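PDB 3HIM: probable transcriptional regulator from Rhodococcus jostii, which probably binds DNA at cis-regulatory sites as a transcription factor of the TetR family, through a helix-turn-helix motif. Local coordinates for residues Lys16-Ile21 with Tyr54-Thr59. Sequence-based numbering, arbitrary orientation.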
loop_
_atom_site.group_PDB
_atom_site.type_symbol
_atom_site.label_atom_id
_atom_site.label_comp_id
_atom_site.label_asym_id
_atom_site.label_seq_id
_atom_site.Cartn_x
_atom_site.Cartn_y
_atom_site.Cartn_z
ATOM N N LYS B 16 -6.709 -11.464 -27.501
ATOM C CA LYS B 16 -5.312 -11.643 -27.103
ATOM C C LYS B 16 -4.520 -10.444 -27.573
ATOM O O LYS B 16 -3.538 -10.047 -26.938
ATOM C CB LYS B 16 -4.714 -12.939 -27.663
ATOM C CG LYS B 16 -5.077 -14.209 -26.880
ATOM C CD LYS B 16 -4.284 -14.302 -25.576
ATOM C CE LYS B 16 -4.974 -15.221 -24.592
ATOM N NZ LYS B 16 -4.666 -14.908 -23.162
ATOM N N ALA B 17 -4.963 -9.858 -28.684
ATOM C CA ALA B 17 -4.355 -8.631 -29.203
ATOM C C ALA B 17 -4.499 -7.473 -28.184
ATOM O O ALA B 17 -3.521 -6.781 -27.900
ATOM C CB ALA B 17 -4.941 -8.264 -30.574
ATOM N N ALA B 18 -5.701 -7.292 -27.625
ATOM C CA ALA B 18 -5.924 -6.302 -26.548
ATOM C C ALA B 18 -5.162 -6.688 -25.275
ATOM O O ALA B 18 -4.512 -5.827 -24.642
ATOM C CB ALA B 18 -7.424 -6.154 -26.243
ATOM N N ALA B 19 -5.241 -7.977 -24.902
ATOM C CA ALA B 19 -4.557 -8.483 -23.717
ATOM C C ALA B 19 -3.067 -8.190 -23.794
ATOM O O ALA B 19 -2.453 -7.808 -22.804
ATOM C CB ALA B 19 -4.807 -9.983 -23.532
ATOM N N ARG B 20 -2.500 -8.355 -24.989
ATOM C CA ARG B 20 -1.077 -8.096 -25.232
ATOM C C ARG B 20 -0.754 -6.598 -25.063
ATOM O O ARG B 20 0.305 -6.233 -24.534
ATOM C CB ARG B 20 -0.699 -8.575 -26.651
ATOM C CG ARG B 20 0.731 -8.337 -27.102
ATOM C CD ARG B 20 1.008 -9.092 -28.407
ATOM N NE ARG B 20 2.312 -8.782 -29.002
ATOM C CZ ARG B 20 2.549 -7.761 -29.835
ATOM N NH1 ARG B 20 1.575 -6.916 -30.181
ATOM N NH2 ARG B 20 3.774 -7.569 -30.323
ATOM N N ILE B 21 -1.642 -5.743 -25.542
ATOM C CA ILE B 21 -1.443 -4.286 -25.392
ATOM C C ILE B 21 -1.477 -3.896 -23.910
ATOM O O ILE B 21 -0.634 -3.121 -23.455
ATOM C CB ILE B 21 -2.461 -3.475 -26.239
ATOM C CG1 ILE B 21 -2.166 -3.679 -27.738
ATOM C CG2 ILE B 21 -2.453 -1.944 -25.855
ATOM C CD1 ILE B 21 -3.381 -3.474 -28.645
ATOM N N TYR B 54 -5.127 1.864 -31.498
ATOM C CA TYR B 54 -6.365 2.644 -31.625
ATOM C C TYR B 54 -7.650 1.817 -31.806
ATOM O O TYR B 54 -8.676 2.169 -31.238
ATOM C CB TYR B 54 -6.216 3.703 -32.730
ATOM C CG TYR B 54 -7.313 4.753 -32.769
ATOM C CD1 TYR B 54 -7.374 5.763 -31.811
ATOM C CD2 TYR B 54 -8.274 4.754 -33.784
ATOM C CE1 TYR B 54 -8.375 6.739 -31.855
ATOM C CE2 TYR B 54 -9.270 5.721 -33.839
ATOM C CZ TYR B 54 -9.312 6.706 -32.872
ATOM O OH TYR B 54 -10.293 7.663 -32.912
ATOM N N PRO B 55 -7.596 0.714 -32.583
ATOM C CA PRO B 55 -8.772 -0.171 -32.711
ATOM C C PRO B 55 -9.255 -0.762 -31.400
ATOM O O PRO B 55 -10.438 -1.069 -31.267
ATOM C CB PRO B 55 -8.254 -1.308 -33.594
ATOM C CG PRO B 55 -7.171 -0.682 -34.400
ATOM C CD PRO B 55 -6.508 0.293 -33.486
ATOM N N HIS B 56 -8.337 -0.932 -30.455
ATOM C CA HIS B 56 -8.621 -1.587 -29.185
ATOM C C HIS B 56 -8.831 -0.555 -28.094
ATOM O O HIS B 56 -9.725 -0.693 -27.270
ATOM C CB HIS B 56 -7.479 -2.529 -28.812
ATOM C CG HIS B 56 -7.308 -3.674 -29.762
ATOM N ND1 HIS B 56 -6.320 -3.702 -30.727
ATOM C CD2 HIS B 56 -7.995 -4.834 -29.893
ATOM C CE1 HIS B 56 -6.409 -4.828 -31.413
ATOM N NE2 HIS B 56 -7.418 -5.533 -30.928
ATOM N N TYR B 57 -7.999 0.483 -28.109
ATOM C CA TYR B 57 -8.070 1.550 -27.131
ATOM C C TYR B 57 -7.912 2.887 -27.840
ATOM O O TYR B 57 -6.842 3.205 -28.352
ATOM C CB TYR B 57 -7.017 1.323 -26.028
ATOM C CG TYR B 57 -7.201 -0.025 -25.376
ATOM C CD1 TYR B 57 -8.278 -0.247 -24.515
ATOM C CD2 TYR B 57 -6.341 -1.091 -25.652
ATOM C CE1 TYR B 57 -8.494 -1.478 -23.929
ATOM C CE2 TYR B 57 -6.537 -2.338 -25.060
ATOM C CZ TYR B 57 -7.626 -2.512 -24.198
ATOM O OH TYR B 57 -7.867 -3.712 -23.607
ATOM N N LYS B 58 -8.999 3.648 -27.894
ATOM C CA LYS B 58 -9.016 4.914 -28.623
ATOM C C LYS B 58 -8.283 6.005 -27.831
ATOM O O LYS B 58 -7.785 6.969 -28.402
ATOM C CB LYS B 58 -10.457 5.327 -28.946
ATOM N N THR B 59 -8.217 5.841 -26.510
ATOM C CA THR B 59 -7.529 6.804 -25.644
ATOM C C THR B 59 -6.634 6.058 -24.663
ATOM O O THR B 59 -6.857 4.851 -24.397
ATOM C CB THR B 59 -8.520 7.711 -24.859
ATOM O OG1 THR B 59 -9.119 6.981 -23.776
ATOM C CG2 THR B 59 -9.635 8.245 -25.777
#
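His56 and Tyr57 reach Ala17, Ala18 and Ile21 through like first torsions: each ring carbon CG lies beside its own backbone N and anti to the carbonyl carbon (chi1 -64° and -57°), which brings both consecutive rings into contact with the first turns of helix 16-32. Ile21 meets both with separate branches. With chi1 at -68° its CG2 stands anti to the backbone N and meets Tyr57, while CG1 carries CD1 to the imidazole.

The imidazole lies against the helix backbone, since Ala18 N sits 4.0 Å above one face of the His56 ring, displaced from the ring centre. Around the same ring, Ala17 CB lies 3.7 Å from His56 NE2, and Ile21 CD1, approaching obliquely, comes within 3.6 Å of His56 ND1. That ND1, buried by this contact, has no hydrogen-bonding partner in the model.

Tyr57 is packed differently. Ala18 O lies beside its ring rather than over it, 4.1 Å from Tyr57 CE2, and Ala18 CB comes to 3.6 Å from Tyr57 OH. Ile21 CG2 adds an apolar contact with Tyr57 CD2 at 4.0 Å, the two side chains running antiparallel alongside one another. The hydroxyl is satisfied by a hydrogen bond with Arg22 NH1, one residue beyond the segment, which ties the ring's polar end to the same helix.

The backbones approach closely where Ala18 CA lies 6.0 Å from His56 CA. The contact joins helix 16-32 to the loop between helices 39-45 and 60-82, in what is probably the DNA-binding region, packing the last two residues of the predicted helix-turn-helix motif against helix 16-32, while Ile21 and Tyr57 both also touch Leu63 of helix 60-82.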